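Local atomic coordinates of lactaldehyde dehydrogenase (Methanocaldococcus jannaschii, PDB entry 3PQA), a protein that oxidises lactaldehyde to lactate with a preference for NAD over NADP, a step in the biosynthesis of coenzyme F420. Residues E38-A43 / N211-M216; V131-A136 / G158-H163; H322-E327 / G344-A349. All blocks are in the same frame, centred on the assembly; numbering follows the deposited sequence.

Interaction 1 of 3, residues E38-A43 / N211-M216; sequences EAIDTA and NEKVNM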
# COMPACT_ATOMS: atom_id res chain seq x y z
N GLU B 38 -27.53 -16.82 25.92
CA GLU B 38 -27.69 -15.60 26.72
C GLU B 38 -26.46 -14.69 26.64
O GLU B 38 -26.59 -13.48 26.54
CB GLU B 38 -27.98 -15.92 28.18
CG GLU B 38 -29.33 -16.54 28.44
CD GLU B 38 -29.51 -16.94 29.89
OE1 GLU B 38 -30.27 -17.89 30.16
OE2 GLU B 38 -28.87 -16.29 30.77
N ALA B 39 -25.28 -15.29 26.72
CA ALA B 39 -24.03 -14.54 26.58
C ALA B 39 -23.95 -13.84 25.22
O ALA B 39 -23.46 -12.72 25.13
CB ALA B 39 -22.84 -15.43 26.79
N ILE B 40 -24.44 -14.50 24.17
CA ILE B 40 -24.40 -13.93 22.82
C ILE B 40 -25.43 -12.80 22.69
O ILE B 40 -25.14 -11.75 22.12
CB ILE B 40 -24.57 -15.02 21.73
CG1 ILE B 40 -23.32 -15.90 21.66
CG2 ILE B 40 -24.91 -14.41 20.36
CD1 ILE B 40 -23.52 -17.19 20.90
N ASP B 41 -26.63 -13.03 23.23
CA ASP B 41 -27.69 -12.00 23.26
C ASP B 41 -27.22 -10.75 23.96
O ASP B 41 -27.47 -9.64 23.50
CB ASP B 41 -28.93 -12.51 23.99
CG ASP B 41 -29.69 -13.54 23.21
OD1 ASP B 41 -29.51 -13.60 21.97
OD2 ASP B 41 -30.46 -14.31 23.83
N THR B 42 -26.56 -10.95 25.10
CA THR B 42 -26.00 -9.83 25.87
C THR B 42 -24.86 -9.10 25.14
O THR B 42 -24.85 -7.87 25.09
CB THR B 42 -25.62 -10.27 27.31
OG1 THR B 42 -26.79 -10.77 27.96
CG2 THR B 42 -25.12 -9.10 28.12
N ALA B 43 -23.92 -9.86 24.54
CA ALA B 43 -22.87 -9.30 23.69
C ALA B 43 -23.43 -8.41 22.58
O ALA B 43 -22.89 -7.33 22.30
CB ALA B 43 -22.01 -10.44 23.10
N ASN B 211 -24.98 -19.84 15.99
CA ASN B 211 -25.83 -18.70 16.37
C ASN B 211 -25.86 -17.60 15.32
O ASN B 211 -24.81 -17.08 14.94
CB ASN B 211 -25.37 -18.11 17.71
CG ASN B 211 -26.42 -17.23 18.34
OD1 ASN B 211 -26.77 -16.17 17.80
ND2 ASN B 211 -26.93 -17.66 19.50
N GLU B 212 -27.05 -17.22 14.88
CA GLU B 212 -27.20 -16.28 13.77
C GLU B 212 -26.82 -14.83 14.12
O GLU B 212 -26.70 -13.99 13.22
CB GLU B 212 -28.62 -16.35 13.17
CG GLU B 212 -28.97 -17.76 12.66
CD GLU B 212 -29.86 -17.78 11.42
OE1 GLU B 212 -30.22 -18.90 10.99
OE2 GLU B 212 -30.19 -16.70 10.87
N LYS B 213 -26.65 -14.55 15.41
CA LYS B 213 -26.20 -13.23 15.87
C LYS B 213 -24.68 -13.05 15.75
O LYS B 213 -24.18 -11.93 15.72
CB LYS B 213 -26.65 -12.96 17.30
CG LYS B 213 -28.17 -12.78 17.45
CD LYS B 213 -28.56 -12.65 18.92
CE LYS B 213 -30.08 -12.78 19.11
NZ LYS B 213 -30.80 -11.60 18.59
N VAL B 214 -23.96 -14.16 15.70
CA VAL B 214 -22.50 -14.09 15.55
C VAL B 214 -22.20 -13.74 14.09
O VAL B 214 -22.79 -14.34 13.19
CB VAL B 214 -21.84 -15.42 16.00
CG1 VAL B 214 -20.34 -15.44 15.68
CG2 VAL B 214 -22.08 -15.64 17.51
N ASN B 215 -21.32 -12.77 13.86
CA ASN B 215 -21.07 -12.27 12.51
C ASN B 215 -19.88 -12.91 11.80
O ASN B 215 -19.79 -12.91 10.56
CB ASN B 215 -20.91 -10.75 12.54
CG ASN B 215 -22.19 -10.05 12.99
OD1 ASN B 215 -22.27 -9.53 14.10
ND2 ASN B 215 -23.21 -10.08 12.14
N MET B 216 -18.97 -13.44 12.60
CA MET B 216 -17.72 -14.01 12.09
C MET B 216 -17.22 -15.08 13.03
O MET B 216 -17.33 -14.93 14.25
CB MET B 216 -16.67 -12.91 11.91
CG MET B 216 -15.26 -13.44 11.67
SD MET B 216 -14.18 -12.22 10.96
CE MET B 216 -12.69 -13.25 10.79
O HOH W 1 -28.50 -15.94 21.09
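Ile40 of helix 33-44 packs against Asn211, Lys213 and Val214, which belong to a type I beta turn running from Asn211 to Val214 in the loop between helix 201-210 and strand 216-220. The same loop forms an Asx turn: Asn211 OD1 accepts from the backbone N of Lys213 at 2.9 Å, in the carbonyl plane, and this fixes how the amide presents itself to the helix. The tight part lies here. Ile40 and Asn211 approach from opposite directions; Ile40 CG2 rests 3.6 Å from Asn211 OD1, while Ile40 CD1 reaches Asn211 ND2 and CB. Ile40 CD1 also meets Val214 CG2 at 4.0 Å, and Ile40 CG2 touches Lys213 CB, so both branches of the isoleucine are used. Val162 of strand 160-165 also packs on Ile40.

The Asp41 side is looser and wetter. The aliphatic end of Lys213 runs across the carboxylate, with Asp41 OD1 3.0 Å from Lys213 CE, but the bend at chi4 (-71°) leaves Lys213 NZ 4.1 Å from that oxygen; the ammonium makes its salt bridge with Glu44, about one helical turn after Asp41. Asn211 ND2 also bonds Glu207. A leucine in place of Asn211 would probably leave the backbone N of Lys213 without its acceptor and the turn less firmly set. One water bridges the two side chains, donating to Asp41 OD1 at 2.7 Å and accepting from Asn211 ND2 at 2.8 Å.

Interaction 2 of 3, residues V131-A136 / G158-H163; sequences VGIVGA and GNVIVH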
# COMPACT_ATOMS: atom_id res chain seq x y z
N VAL B 131 -17.06 -6.19 11.84
CA VAL B 131 -18.01 -7.19 11.38
C VAL B 131 -19.19 -7.36 12.33
O VAL B 131 -20.30 -7.70 11.89
CB VAL B 131 -17.33 -8.55 11.13
CG1 VAL B 131 -16.42 -8.45 9.91
CG2 VAL B 131 -16.55 -9.03 12.36
N GLY B 132 -18.97 -7.10 13.61
CA GLY B 132 -20.03 -7.13 14.63
C GLY B 132 -19.57 -7.95 15.82
O GLY B 132 -18.72 -7.50 16.61
N ILE B 133 -20.13 -9.15 15.96
CA ILE B 133 -19.70 -10.09 16.98
C ILE B 133 -18.72 -11.08 16.36
O ILE B 133 -19.06 -11.79 15.41
CB ILE B 133 -20.89 -10.86 17.60
CG1 ILE B 133 -21.90 -9.88 18.23
CG2 ILE B 133 -20.39 -11.85 18.66
CD1 ILE B 133 -23.15 -10.56 18.85
N VAL B 134 -17.50 -11.09 16.89
CA VAL B 134 -16.47 -12.05 16.52
C VAL B 134 -16.56 -13.21 17.49
O VAL B 134 -16.42 -13.03 18.71
CB VAL B 134 -15.06 -11.41 16.55
CG1 VAL B 134 -13.99 -12.50 16.52
CG2 VAL B 134 -14.88 -10.45 15.37
N GLY B 135 -16.80 -14.40 16.94
CA GLY B 135 -16.75 -15.65 17.71
C GLY B 135 -15.36 -16.25 17.56
O GLY B 135 -15.02 -16.76 16.50
N ALA B 136 -14.56 -16.16 18.62
CA ALA B 136 -13.19 -16.67 18.64
C ALA B 136 -13.17 -18.03 19.32
O ALA B 136 -13.69 -18.19 20.42
CB ALA B 136 -12.28 -15.69 19.37
N GLY B 158 -13.05 -2.81 16.60
CA GLY B 158 -14.35 -2.38 17.16
C GLY B 158 -15.43 -3.44 17.27
O GLY B 158 -16.62 -3.12 17.27
N ASN B 159 -15.01 -4.70 17.39
CA ASN B 159 -15.90 -5.84 17.52
C ASN B 159 -16.16 -6.22 18.96
O ASN B 159 -15.28 -6.11 19.80
CB ASN B 159 -15.31 -7.05 16.83
CG ASN B 159 -15.16 -6.86 15.35
OD1 ASN B 159 -16.15 -6.88 14.62
ND2 ASN B 159 -13.94 -6.67 14.89
N VAL B 160 -17.38 -6.69 19.22
CA VAL B 160 -17.68 -7.43 20.44
C VAL B 160 -17.15 -8.86 20.25
O VAL B 160 -17.16 -9.39 19.13
CB VAL B 160 -19.20 -7.43 20.68
CG1 VAL B 160 -19.59 -8.40 21.78
CG2 VAL B 160 -19.65 -6.01 21.03
N ILE B 161 -16.69 -9.48 21.33
CA ILE B 161 -16.12 -10.82 21.27
C ILE B 161 -16.84 -11.85 22.17
O ILE B 161 -17.09 -11.57 23.35
CB ILE B 161 -14.65 -10.79 21.67
CG1 ILE B 161 -13.88 -9.78 20.82
CG2 ILE B 161 -14.03 -12.19 21.58
CD1 ILE B 161 -12.56 -9.33 21.47
N VAL B 162 -17.16 -13.02 21.61
CA VAL B 162 -17.49 -14.20 22.41
C VAL B 162 -16.42 -15.25 22.14
O VAL B 162 -16.12 -15.57 20.97
CB VAL B 162 -18.92 -14.73 22.17
CG1 VAL B 162 -19.96 -13.70 22.68
CG2 VAL B 162 -19.16 -15.06 20.70
N HIS B 163 -15.80 -15.74 23.20
CA HIS B 163 -14.56 -16.47 23.07
C HIS B 163 -14.65 -17.78 23.82
O HIS B 163 -14.79 -17.77 25.05
CB HIS B 163 -13.42 -15.60 23.62
CG HIS B 163 -12.10 -16.30 23.74
ND1 HIS B 163 -11.10 -15.85 24.57
CD2 HIS B 163 -11.62 -17.42 23.14
CE1 HIS B 163 -10.06 -16.66 24.48
NE2 HIS B 163 -10.34 -17.61 23.61
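Asn159 reaches across to Gly132 with its side chain just ahead of the paired strands 133-136 and 160-163. With Asn159 CG anti to the carbonyl carbon (chi1 -64°), its OD1 is carried across and accepts from Gly132 N at 3.0 Å, nearly straight at the hydrogen (166°), while Val134 CG2 packs 3.6 Å from Asn159 CG. The side-chain bond leads into parallel backbone pairing: a weak bond from Val160 N to Gly132 O, then Val134 N to Val160 O at 2.8 Å, Val162 N to Val134 O, and Ala136 N to Val162 O at 2.9 Å. CA-H...O contacts such as Gly135 CA to Val162 O lie between them.

Side chains alternate across the sheet. Ile133 CG2 meets Val162 CG2 at 4.0 Å on the face covered by helix 33-44, through Ala43 and Ile40. Val134, Ala136, Ile161 and His163 take the other face, where helix 145-156 lies. There His163 CD2, at the ring edge, comes 3.5 Å from Ala136 O.

A second shell sets these groups. Asn159 ND2 bonds Met454 O, which holds the amide with OD1 turned to Gly132, and the His163 ring is fixed by Tyr194 at ND1 and Thr138 at NE2. Gly158 ends helix 145-156 in a Schellman motif, bringing the chain round to strand 160-165. Strand, helix and parallel strand together form a beta-alpha-beta crossover, consistent with the Rossmann-like NAD-binding domain of aldehyde dehydrogenases.

Interaction 3 of 3, residues H322-E327 / G344-A349; sequences HAEWVE and GKRDKA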
# COMPACT_ATOMS: atom_id res chain seq x y z
N HIS B 322 -4.86 -39.05 23.78
CA HIS B 322 -4.13 -38.73 22.57
C HIS B 322 -2.86 -39.56 22.46
O HIS B 322 -2.56 -40.11 21.42
CB HIS B 322 -3.82 -37.23 22.49
CG HIS B 322 -3.19 -36.85 21.20
ND1 HIS B 322 -3.81 -37.08 20.00
CD2 HIS B 322 -2.00 -36.29 20.91
CE1 HIS B 322 -3.01 -36.69 19.02
NE2 HIS B 322 -1.92 -36.19 19.55
N ALA B 323 -2.13 -39.67 23.56
CA ALA B 323 -0.89 -40.45 23.60
C ALA B 323 -1.12 -41.91 23.21
O ALA B 323 -0.31 -42.50 22.49
CB ALA B 323 -0.27 -40.35 24.99
N GLU B 324 -2.24 -42.48 23.66
CA GLU B 324 -2.60 -43.87 23.35
C GLU B 324 -2.90 -44.01 21.87
O GLU B 324 -2.49 -44.98 21.23
CB GLU B 324 -3.81 -44.32 24.19
CG GLU B 324 -3.50 -44.44 25.68
CD GLU B 324 -4.74 -44.70 26.55
OE1 GLU B 324 -5.86 -44.31 26.16
OE2 GLU B 324 -4.57 -45.29 27.64
N TRP B 325 -3.63 -43.04 21.32
CA TRP B 325 -3.90 -43.01 19.90
C TRP B 325 -2.59 -42.94 19.10
O TRP B 325 -2.41 -43.68 18.14
CB TRP B 325 -4.83 -41.86 19.55
CG TRP B 325 -5.07 -41.71 18.09
CD1 TRP B 325 -5.96 -42.42 17.32
CD2 TRP B 325 -4.41 -40.79 17.20
NE1 TRP B 325 -5.89 -41.99 16.01
CE2 TRP B 325 -4.95 -40.99 15.91
CE3 TRP B 325 -3.43 -39.81 17.38
CZ2 TRP B 325 -4.53 -40.25 14.80
CZ3 TRP B 325 -3.01 -39.07 16.27
CH2 TRP B 325 -3.57 -39.30 15.00
N VAL B 326 -1.67 -42.06 19.52
CA VAL B 326 -0.38 -41.89 18.84
C VAL B 326 0.41 -43.20 18.83
O VAL B 326 1.02 -43.57 17.83
CB VAL B 326 0.47 -40.76 19.47
CG1 VAL B 326 1.88 -40.72 18.86
CG2 VAL B 326 -0.20 -39.40 19.24
N GLU B 327 0.38 -43.89 19.97
CA GLU B 327 0.99 -45.20 20.14
C GLU B 327 0.49 -46.19 19.09
O GLU B 327 1.28 -46.91 18.49
CB GLU B 327 0.68 -45.71 21.55
CG GLU B 327 1.31 -47.04 21.93
CD GLU B 327 1.14 -47.31 23.42
OE1 GLU B 327 -0.02 -47.38 23.90
OE2 GLU B 327 2.16 -47.45 24.11
N GLY B 344 9.47 -44.48 20.38
CA GLY B 344 8.31 -45.36 20.23
C GLY B 344 7.81 -45.85 21.57
O GLY B 344 7.23 -46.93 21.66
N LYS B 345 8.06 -45.05 22.61
CA LYS B 345 7.74 -45.39 24.00
C LYS B 345 6.92 -44.28 24.66
O LYS B 345 7.05 -43.09 24.31
CB LYS B 345 9.02 -45.68 24.81
CG LYS B 345 10.24 -44.89 24.36
CD LYS B 345 11.54 -45.50 24.83
CE LYS B 345 12.26 -44.59 25.82
NZ LYS B 345 13.30 -45.31 26.59
N ARG B 346 6.08 -44.68 25.61
CA ARG B 346 5.08 -43.82 26.24
C ARG B 346 5.11 -44.06 27.76
O ARG B 346 5.28 -45.20 28.20
CB ARG B 346 3.70 -44.18 25.68
CG ARG B 346 2.57 -43.28 26.08
CD ARG B 346 1.27 -43.60 25.33
NE ARG B 346 0.67 -44.89 25.65
CZ ARG B 346 -0.07 -45.15 26.73
NH1 ARG B 346 -0.28 -44.23 27.67
NH2 ARG B 346 -0.57 -46.36 26.89
N ASP B 347 4.96 -43.01 28.54
CA ASP B 347 4.75 -43.13 29.98
C ASP B 347 3.55 -42.26 30.32
O ASP B 347 3.70 -41.05 30.49
CB ASP B 347 5.98 -42.64 30.73
CG ASP B 347 5.85 -42.80 32.24
OD1 ASP B 347 4.80 -43.28 32.74
OD2 ASP B 347 6.82 -42.44 32.94
N LYS B 348 2.38 -42.89 30.38
CA LYS B 348 1.10 -42.18 30.42
C LYS B 348 1.03 -41.22 29.21
O LYS B 348 1.12 -41.67 28.08
CB LYS B 348 0.87 -41.46 31.75
CG LYS B 348 0.82 -42.41 32.96
CD LYS B 348 1.04 -41.65 34.26
CE LYS B 348 2.48 -41.13 34.33
NZ LYS B 348 2.72 -40.25 35.50
N ALA B 349 0.91 -39.92 29.45
CA ALA B 349 0.85 -38.98 28.33
C ALA B 349 2.23 -38.51 27.86
O ALA B 349 2.34 -37.81 26.84
CB ALA B 349 -0.04 -37.79 28.69
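Arg346 reaches across helix 320-335 and touches Ala323, Glu324 and Glu327, residues that share one side of the helix. Starting at CB, the arginine passes 3.9 Å from Glu327 OE2. CG stands anti to the backbone N (chi1 -173°) and leads toward the helix, where Arg346 CD settles 3.6 Å from Ala323 CB and 3.4 Å from Ala323 O. A bend at chi3 (68°) then turns the guanidinium toward Glu327 and Glu324.

NE and NH2 turn to the same atom: Arg346 NE to Glu327 OE1 is a weak bond at 3.1 Å, and Arg346 NH2 to Glu327 OE1 measures 3.2 Å. Together they make a salt bridge in which one oxygen takes two N-H groups at the guanidinium edge. The carboxylate is turned steeply against the guanidinium, with 79° between the planes, so this is not the flat pairing of two oxygens with two nitrogens. CZ is met from one face, where Glu324 CG sits 3.7 Å away over the centre of the group. NH1, at the tip, points back to its own segment and donates to Lys348 O at 2.9 Å from above the carbonyl plane. That same Lys348 O also touches Ala323 CB.

The segment belongs to the hairpin of strands 346-347 and 350-357, and Phe351 adds packing on Arg346. Each guanidinium nitrogen has an acceptor, though the NE bond is weak; the charge of nearby Glu324 probably adds electrostatic hold. The salt bridge and the Glu324 CG packing tie Arg346 to the helix, while the NH1 bond fixes the guanidinium's orientation on its own turn.

From the N terminus, helix 33-44 comes first, and its contact with 211-216 (interaction 1) closes a long loop of 167 residues. Interaction 2 opens and closes within that span, joining 131-136 to 158-163 over the short helical connection. The two contacts adjoin: Asn215 OD1 approaches Ile133 N at 2.9 Å, and Met216 O approaches Gly135 N at 2.8 Å, both probable hydrogen bonds, so strand 122-138 is held between strands 160-165 and 216-220. Interaction 3 follows in series, a short closure between helix 320-335 and the 346-347 hairpin. Its centre is about 37 Å from that of interaction 2, in the part of the chain built round the other large sheet.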